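Local coordinates for acyl-CoA dehydrogenase (Slackia heliotrinireducens, PDB 4RM7), which belongs to the acyl-CoA dehydrogenase family, flavoprotein enzymes built from a helical N-terminal domain, a beta-sheet middle domain and a helical C-terminal domain, at residues G40-L52 with R113-A125. Residues are numbered along the deposited sequence; the frame is centred on the assembly and turned at random.
Sequences GLPDEVVKAFVDL and RTEYQDTGRLSYA
Arg121 NH2 is gripped by two oxygens at the N-terminal approach to helix 43-50, Leu41 O from the preceding loop and Asp43 OD1 from the first turn. The contact joins two helices of the helical N-terminal domain of the acyl-CoA dehydrogenase fold, packed where helix 106-119 ends and the chain heads for the first strand of the sheet. Arg121 NH2 gives a fairly straight hydrogen bond to Leu41 O at 2.7 Å, close to the guanidinium plane. It also forms a salt bridge with Asp43 OD1, which receives it on the anti lone pair. The carboxylate and guanidinium planes are steeply turned, 77° apart. Val46 CG2 lies over one guanidinium face, offset toward its rim. The axes of 43-50 and 113-119 come within 8.2 Å at a signed crossing angle of -111°. Gly120, the first residue past helix 106-119, has positive phi, and its CA packs against Val46 O and Val50 CG2. Lys47 bends at chi2 (78°) and carries NZ over to that helix's C-terminal end. Lys47 NZ hydrogen-bonds Gln117 O at 3.1 Å, in the carbonyl plane, and more weakly Asp118 O. It also forms a salt bridge with Asp51, just past the end of its own helix. The carbonyl end of helix 106-119 probably suits this positive charge. Farther along helix 43-50, Phe49 stacks on Phe90 and turns its edge to Tyr116 OH. Val50 CG1 sits over the Tyr116 ring in a CH-pi contact, 3.8 Å from the centroid.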
loop_
_atom_site.group_PDB
_atom_site.type_symbol
_atom_site.label_atom_id
_atom_site.label_comp_id
_atom_site.label_asym_id
_atom_site.label_seq_id
_atom_site.Cartn_x
_atom_site.Cartn_y
_atom_site.Cartn_z
ATOM N N GLY A 40 -8.670 34.117 7.791
ATOM C CA GLY A 40 -8.704 34.528 9.177
ATOM C C GLY A 40 -10.105 34.602 9.742
ATOM O O GLY A 40 -11.089 34.743 9.003
ATOM N N LEU A 41 -10.187 34.520 11.067
ATOM C CA LEU A 41 -11.463 34.509 11.763
ATOM C C LEU A 41 -11.784 35.887 12.346
ATOM O O LEU A 41 -10.873 36.643 12.714
ATOM C CB LEU A 41 -11.451 33.448 12.864
ATOM C CG LEU A 41 -11.144 32.005 12.477
ATOM C CD1 LEU A 41 -11.117 31.138 13.722
ATOM C CD2 LEU A 41 -12.170 31.479 11.496
ATOM N N PRO A 42 -13.084 36.217 12.434
ATOM C CA PRO A 42 -13.500 37.519 12.969
ATOM C C PRO A 42 -13.172 37.646 14.446
ATOM O O PRO A 42 -13.094 36.623 15.135
ATOM C CB PRO A 42 -15.025 37.536 12.757
ATOM C CG PRO A 42 -15.332 36.379 11.860
ATOM C CD PRO A 42 -14.236 35.374 12.069
ATOM N N ASP A 43 -13.009 38.879 14.916
ATOM C CA ASP A 43 -12.683 39.161 16.311
ATOM C C ASP A 43 -13.640 38.462 17.264
ATOM O O ASP A 43 -13.228 37.929 18.292
ATOM C CB ASP A 43 -12.714 40.672 16.595
ATOM C CG ASP A 43 -11.729 41.467 15.742
ATOM O OD1 ASP A 43 -10.764 40.890 15.201
ATOM O OD2 ASP A 43 -11.917 42.698 15.632
ATOM N N GLU A 44 -14.921 38.478 16.917
ATOM C CA GLU A 44 -15.956 37.920 17.774
ATOM C C GLU A 44 -15.764 36.417 17.996
ATOM O O GLU A 44 -15.934 35.911 19.104
ATOM C CB GLU A 44 -17.336 38.183 17.175
ATOM C CG GLU A 44 -18.454 37.626 18.021
ATOM C CD GLU A 44 -19.731 37.411 17.236
ATOM O OE1 GLU A 44 -19.741 37.714 16.022
ATOM O OE2 GLU A 44 -20.720 36.929 17.835
ATOM N N VAL A 45 -15.399 35.713 16.933
ATOM C CA VAL A 45 -15.245 34.267 16.974
ATOM C C VAL A 45 -14.022 33.893 17.801
ATOM O O VAL A 45 -14.035 32.981 18.629
ATOM C CB VAL A 45 -15.103 33.704 15.552
ATOM C CG1 VAL A 45 -14.759 32.216 15.589
ATOM C CG2 VAL A 45 -16.369 33.964 14.752
ATOM N N VAL A 46 -12.909 34.559 17.528
ATOM C CA VAL A 46 -11.686 34.320 18.289
ATOM C C VAL A 46 -11.802 34.727 19.739
ATOM O O VAL A 46 -11.257 34.077 20.610
ATOM C CB VAL A 46 -10.432 34.954 17.680
ATOM C CG1 VAL A 46 -10.250 34.523 16.240
ATOM C CG2 VAL A 46 -10.461 36.454 17.829
ATOM N N LYS A 47 -12.478 35.830 20.008
ATOM C CA LYS A 47 -12.659 36.200 21.402
ATOM C C LYS A 47 -13.549 35.181 22.118
ATOM O O LYS A 47 -13.317 34.846 23.274
ATOM C CB LYS A 47 -13.249 37.609 21.499
ATOM C CG LYS A 47 -13.778 37.988 22.867
ATOM C CD LYS A 47 -12.658 38.354 23.815
ATOM C CE LYS A 47 -13.188 39.047 25.067
ATOM N NZ LYS A 47 -12.208 38.909 26.187
ATOM N N ALA A 48 -14.562 34.671 21.424
ATOM C CA ALA A 48 -15.484 33.723 22.048
ATOM C C ALA A 48 -14.747 32.437 22.428
ATOM O O ALA A 48 -15.121 31.758 23.383
ATOM C CB ALA A 48 -16.670 33.422 21.119
ATOM N N PHE A 49 -13.689 32.113 21.688
ATOM C CA PHE A 49 -12.924 30.905 21.976
ATOM C C PHE A 49 -12.184 31.030 23.303
ATOM O O PHE A 49 -12.191 30.097 24.089
ATOM C CB PHE A 49 -11.939 30.573 20.849
ATOM C CG PHE A 49 -10.943 29.517 21.218
ATOM C CD1 PHE A 49 -11.269 28.168 21.104
ATOM C CD2 PHE A 49 -9.681 29.862 21.700
ATOM C CE1 PHE A 49 -10.357 27.165 21.453
ATOM C CE2 PHE A 49 -8.741 28.861 22.050
ATOM C CZ PHE A 49 -9.087 27.509 21.930
ATOM N N VAL A 50 -11.549 32.169 23.569
ATOM C CA VAL A 50 -10.811 32.281 24.826
ATOM C C VAL A 50 -11.755 32.552 25.984
ATOM O O VAL A 50 -11.361 32.452 27.136
ATOM C CB VAL A 50 -9.736 33.376 24.787
ATOM C CG1 VAL A 50 -8.596 32.958 23.881
ATOM C CG2 VAL A 50 -10.329 34.721 24.371
ATOM N N ASP A 51 -13.001 32.868 25.671
ATOM C CA ASP A 51 -14.013 33.103 26.685
ATOM C C ASP A 51 -14.753 31.830 27.003
ATOM O O ASP A 51 -15.653 31.822 27.819
ATOM C CB ASP A 51 -15.007 34.159 26.226
ATOM C CG ASP A 51 -14.463 35.550 26.335
ATOM O OD1 ASP A 51 -13.492 35.748 27.077
ATOM O OD2 ASP A 51 -15.001 36.446 25.667
ATOM N N LEU A 52 -14.364 30.748 26.351
ATOM C CA LEU A 52 -15.059 29.484 26.478
ATOM C C LEU A 52 -14.970 28.921 27.876
ATOM O O LEU A 52 -13.990 29.125 28.572
ATOM C CB LEU A 52 -14.463 28.470 25.523
ATOM C CG LEU A 52 -15.203 28.241 24.219
ATOM C CD1 LEU A 52 -14.432 27.261 23.364
ATOM C CD2 LEU A 52 -16.596 27.732 24.499
ATOM N N ARG A 113 -0.030 37.679 27.314
ATOM C CA ARG A 113 -1.084 36.797 27.796
ATOM C C ARG A 113 -2.361 37.604 27.946
ATOM O O ARG A 113 -3.441 37.175 27.541
ATOM C CB ARG A 113 -0.718 36.135 29.128
ATOM C CG ARG A 113 -1.941 35.512 29.820
ATOM C CD ARG A 113 -1.602 34.540 30.947
ATOM N NE ARG A 113 -1.257 33.200 30.470
ATOM C CZ ARG A 113 -2.118 32.322 29.940
ATOM N NH1 ARG A 113 -1.689 31.121 29.548
ATOM N NH2 ARG A 113 -3.405 32.635 29.784
ATOM N N THR A 114 -2.220 38.791 28.522
ATOM C CA THR A 114 -3.363 39.650 28.789
ATOM C C THR A 114 -4.073 40.024 27.502
ATOM O O THR A 114 -5.300 39.999 27.432
ATOM C CB THR A 114 -2.939 40.910 29.543
ATOM O OG1 THR A 114 -2.692 40.562 30.912
ATOM C CG2 THR A 114 -4.029 41.974 29.478
ATOM N N GLU A 115 -3.301 40.340 26.474
ATOM C CA GLU A 115 -3.891 40.687 25.202
ATOM C C GLU A 115 -4.667 39.496 24.628
ATOM O O GLU A 115 -5.757 39.653 24.068
ATOM C CB GLU A 115 -2.815 41.148 24.228
ATOM C CG GLU A 115 -3.371 41.441 22.856
ATOM C CD GLU A 115 -2.311 41.827 21.858
ATOM O OE1 GLU A 115 -2.419 41.371 20.696
ATOM O OE2 GLU A 115 -1.384 42.585 22.232
ATOM N N TYR A 116 -4.104 38.304 24.787
ATOM C CA TYR A 116 -4.725 37.096 24.274
ATOM C C TYR A 116 -6.046 36.805 24.986
ATOM O O TYR A 116 -7.027 36.411 24.355
ATOM C CB TYR A 116 -3.763 35.911 24.410
ATOM C CG TYR A 116 -4.320 34.593 23.910
ATOM C CD1 TYR A 116 -4.746 34.452 22.599
ATOM C CD2 TYR A 116 -4.411 33.487 24.759
ATOM C CE1 TYR A 116 -5.248 33.244 22.139
ATOM C CE2 TYR A 116 -4.914 32.274 24.316
ATOM C CZ TYR A 116 -5.329 32.160 23.004
ATOM O OH TYR A 116 -5.824 30.959 22.563
ATOM N N GLN A 117 -6.077 37.014 26.298
ATOM C CA GLN A 117 -7.291 36.765 27.072
ATOM C C GLN A 117 -8.354 37.820 26.811
ATOM O O GLN A 117 -9.552 37.540 26.873
ATOM C CB GLN A 117 -6.955 36.682 28.559
ATOM C CG GLN A 117 -6.094 35.460 28.859
ATOM C CD GLN A 117 -5.601 35.389 30.289
ATOM O OE1 GLN A 117 -5.391 34.299 30.826
ATOM N NE2 GLN A 117 -5.400 36.544 30.913
ATOM N N ASP A 118 -7.918 39.026 26.479
ATOM C CA ASP A 118 -8.854 40.112 26.236
ATOM C C ASP A 118 -9.340 40.165 24.788
ATOM O O ASP A 118 -10.385 40.740 24.514
ATOM C CB ASP A 118 -8.225 41.456 26.622
ATOM C CG ASP A 118 -7.888 41.549 28.109
ATOM O OD1 ASP A 118 -8.409 40.733 28.905
ATOM O OD2 ASP A 118 -7.104 42.451 28.483
ATOM N N THR A 119 -8.595 39.582 23.855
ATOM C CA THR A 119 -9.002 39.670 22.452
ATOM C C THR A 119 -9.048 38.332 21.712
ATOM O O THR A 119 -9.711 38.226 20.683
ATOM C CB THR A 119 -8.078 40.594 21.659
ATOM O OG1 THR A 119 -6.830 39.929 21.429
ATOM C CG2 THR A 119 -7.837 41.889 22.421
ATOM N N GLY A 120 -8.367 37.325 22.238
ATOM C CA GLY A 120 -8.311 36.041 21.575
ATOM C C GLY A 120 -7.287 35.988 20.471
ATOM O O GLY A 120 -7.269 35.065 19.678
ATOM N N ARG A 121 -6.426 36.992 20.424
ATOM C CA ARG A 121 -5.380 37.071 19.422
ATOM C C ARG A 121 -4.035 37.325 20.077
ATOM O O ARG A 121 -3.963 37.798 21.195
ATOM C CB ARG A 121 -5.686 38.159 18.397
ATOM C CG ARG A 121 -6.749 37.777 17.391
ATOM C CD ARG A 121 -6.898 38.819 16.302
ATOM N NE ARG A 121 -8.276 38.948 15.858
ATOM C CZ ARG A 121 -8.797 38.285 14.836
ATOM N NH1 ARG A 121 -8.059 37.442 14.145
ATOM N NH2 ARG A 121 -10.061 38.463 14.508
ATOM N N LEU A 122 -2.973 36.968 19.376
ATOM C CA LEU A 122 -1.619 37.162 19.854
ATOM C C LEU A 122 -0.958 38.197 18.979
ATOM O O LEU A 122 -1.160 38.221 17.780
ATOM C CB LEU A 122 -0.836 35.861 19.785
ATOM C CG LEU A 122 -1.042 34.885 20.934
ATOM C CD1 LEU A 122 -0.210 33.642 20.713
ATOM C CD2 LEU A 122 -0.681 35.525 22.256
ATOM N N SER A 123 -0.176 39.067 19.584
ATOM C CA SER A 123 0.418 40.174 18.866
ATOM C C SER A 123 1.774 39.826 18.280
ATOM O O SER A 123 2.459 40.688 17.771
ATOM C CB SER A 123 0.523 41.403 19.761
ATOM O OG SER A 123 1.498 41.223 20.763
ATOM N N TYR A 124 2.178 38.571 18.380
ATOM C CA TYR A 124 3.470 38.165 17.858
ATOM C C TYR A 124 3.399 36.916 17.001
ATOM O O TYR A 124 2.449 36.167 17.072
ATOM C CB TYR A 124 4.475 37.978 18.989
ATOM C CG TYR A 124 4.125 36.892 19.962
ATOM C CD1 TYR A 124 4.537 35.596 19.752
ATOM C CD2 TYR A 124 3.391 37.167 21.095
ATOM C CE1 TYR A 124 4.222 34.598 20.645
ATOM C CE2 TYR A 124 3.073 36.175 21.993
ATOM C CZ TYR A 124 3.491 34.894 21.760
ATOM O OH TYR A 124 3.174 33.902 22.650
ATOM N N ALA A 125 4.402 36.728 16.158
ATOM C CA ALA A 125 4.502 35.541 15.332
ATOM C C ALA A 125 5.833 34.847 15.529
ATOM O O ALA A 125 6.858 35.488 15.582
ATOM C CB ALA A 125 4.300 35.890 13.877
#